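Local coordinates for protein decaprenyl diphosphate synthase (Rhodobacter capsulatus, PDB 3MZV) that probably lengthens farnesyl diphosphate with isopentenyl diphosphate units, using magnesium, to make the all-trans polyprenyl diphosphate that supplies the side chain of isoprenoid quinones, at residues 155-158 / 159-162. Residues are numbered along the deposited sequence; the frame is centred on the assembly and turned at random.
Sequences EVLQ and LTAA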
ATOM      1  N   GLU B 155       2.065 -12.208  -4.779  1.00 39.31           N
ATOM      2  CA  GLU B 155       0.751 -12.504  -4.240  1.00 40.77           C
ATOM      3  C   GLU B 155      -0.349 -12.619  -5.295  1.00 41.19           C
ATOM      4  O   GLU B 155      -1.193 -13.493  -5.224  1.00 39.03           O
ATOM      5  CB  GLU B 155       0.392 -11.480  -3.152  1.00 41.98           C
ATOM      6  CG  GLU B 155       1.346 -11.661  -1.934  1.00 45.07           C
ATOM      7  CD  GLU B 155       0.999 -10.809  -0.717  1.00 52.81           C
ATOM      8  OE1 GLU B 155       0.125  -9.926  -0.822  1.00 59.32           O
ATOM      9  OE2 GLU B 155       1.606 -11.033   0.357  1.00 58.69           O
ATOM     10  N   VAL B 156      -0.360 -11.749  -6.313  1.00 40.99           N
ATOM     11  CA  VAL B 156      -1.297 -11.933  -7.417  1.00 41.06           C
ATOM     12  C   VAL B 156      -0.992 -13.212  -8.225  1.00 41.69           C
ATOM     13  O   VAL B 156      -1.920 -13.955  -8.645  1.00 43.97           O
ATOM     14  CB  VAL B 156      -1.283 -10.732  -8.356  1.00 41.68           C
ATOM     15  CG1 VAL B 156      -2.177 -10.985  -9.563  1.00 41.60           C
ATOM     16  CG2 VAL B 156      -1.789  -9.520  -7.593  1.00 40.66           C
ATOM     17  N   LEU B 157       0.284 -13.473  -8.472  1.00 40.23           N
ATOM     18  CA  LEU B 157       0.666 -14.738  -9.104  1.00 41.21           C
ATOM     19  C   LEU B 157       0.195 -15.968  -8.299  1.00 41.82           C
ATOM     20  O   LEU B 157      -0.274 -16.959  -8.884  1.00 43.25           O
ATOM     21  CB  LEU B 157       2.173 -14.809  -9.328  1.00 40.20           C
ATOM     22  CG  LEU B 157       2.637 -16.029 -10.153  1.00 41.04           C
ATOM     23  CD1 LEU B 157       1.828 -16.219 -11.486  1.00 40.88           C
ATOM     24  CD2 LEU B 157       4.098 -15.922 -10.451  1.00 41.37           C
ATOM     25  N   GLN B 158       0.302 -15.899  -6.978  1.00 40.98           N
ATOM     26  CA  GLN B 158      -0.097 -16.993  -6.121  1.00 43.26           C
ATOM     27  C   GLN B 158      -1.589 -17.292  -6.310  1.00 45.72           C
ATOM     28  O   GLN B 158      -1.996 -18.469  -6.276  1.00 46.82           O
ATOM     29  CB  GLN B 158       0.188 -16.651  -4.646  1.00 42.00           C
ATOM     30  CG  GLN B 158      -0.151 -17.763  -3.676  1.00 42.71           C
ATOM     31  CD  GLN B 158       0.293 -17.468  -2.273  1.00 45.23           C
ATOM     32  OE1 GLN B 158       0.986 -18.270  -1.641  1.00 43.39           O
ATOM     33  NE2 GLN B 158      -0.083 -16.283  -1.766  1.00 43.99           N
ATOM     34  N   LEU B 159      -2.387 -16.227  -6.479  1.00 46.55           N
ATOM     35  CA  LEU B 159      -3.822 -16.360  -6.744  1.00 48.52           C
ATOM     36  C   LEU B 159      -4.145 -17.054  -8.064  1.00 49.57           C
ATOM     37  O   LEU B 159      -5.042 -17.871  -8.109  1.00 50.63           O
ATOM     38  CB  LEU B 159      -4.510 -15.003  -6.763  1.00 49.22           C
ATOM     39  CG  LEU B 159      -4.743 -14.370  -5.409  1.00 50.42           C
ATOM     40  CD1 LEU B 159      -5.300 -12.986  -5.626  1.00 50.77           C
ATOM     41  CD2 LEU B 159      -5.674 -15.245  -4.534  1.00 53.15           C
ATOM     42  N   THR B 160      -3.445 -16.713  -9.141  1.00 49.06           N
ATOM     43  CA  THR B 160      -3.696 -17.341 -10.438  1.00 49.24           C
ATOM     44  C   THR B 160      -3.132 -18.752 -10.492  1.00 48.11           C
ATOM     45  O   THR B 160      -3.673 -19.634 -11.155  1.00 48.44           O
ATOM     46  CB  THR B 160      -3.051 -16.528 -11.565  1.00 49.94           C
ATOM     47  OG1 THR B 160      -1.650 -16.384 -11.298  1.00 49.23           O
ATOM     48  CG2 THR B 160      -3.712 -15.175 -11.659  1.00 49.46           C
ATOM     49  N   ALA B 161      -2.047 -18.982  -9.765  1.00 46.33           N
ATOM     50  CA  ALA B 161      -1.467 -20.297  -9.679  1.00 45.95           C
ATOM     51  C   ALA B 161      -2.350 -21.292  -8.891  1.00 45.65           C
ATOM     52  O   ALA B 161      -2.186 -22.497  -9.035  1.00 46.11           O
ATOM     53  CB  ALA B 161      -0.091 -20.204  -9.023  1.00 44.67           C
ATOM     54  N   ALA B 162      -3.215 -20.801  -8.008  1.00 45.22           N
ATOM     55  CA  ALA B 162      -3.941 -21.692  -7.104  1.00 44.70           C
ATOM     56  C   ALA B 162      -5.083 -22.304  -7.906  1.00 45.16           C
ATOM     57  O   ALA B 162      -5.574 -21.688  -8.886  1.00 45.26           O
ATOM     58  CB  ALA B 162      -4.481 -20.929  -5.892  1.00 44.93           C
TER
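L159 N reaches back to E155 O at 3.2 Å and T160 N to V156 O at 3.2 Å, two successive i to i+4 bonds in the last turns of helix 138-161. The third, from A161 N to L157 O, is shorter at 2.8 Å and lies almost in line with the C=O. At A162 psi is 154°, no longer helical, and its N makes a weak hydrogen bond, 3.5 Å, to L159 O. L157 O also takes a second donor, the hydroxyl OG1 of T160 at 2.8 Å, which, unlike A161 N, comes from the side, bent at 115° and tilted from the carbonyl plane. With chi1 at 56°, OG1 sits between its own backbone N and carbonyl carbon, turned back over the preceding turn, while CG2 lies 3.7 Å from V156 O. The helix belongs to the mainly helical fold of the FPP/GGPP synthase family. The side chains of L157 and T160 cross at about a right angle, CD1 of L157 3.5 Å from OG1 of T160. Toward helix 169-194, L157 packs on R174 and V175, and Q158, extended beyond CG, presents OE1 to K179 NZ in a hydrogen bond. On the subunit side, E155 and V156 pack on L119, L159 on K115 and T160 on R40, all three of the neighbouring subunit. L159 bends back along the helix, CG standing 3.7 Å from E155 O.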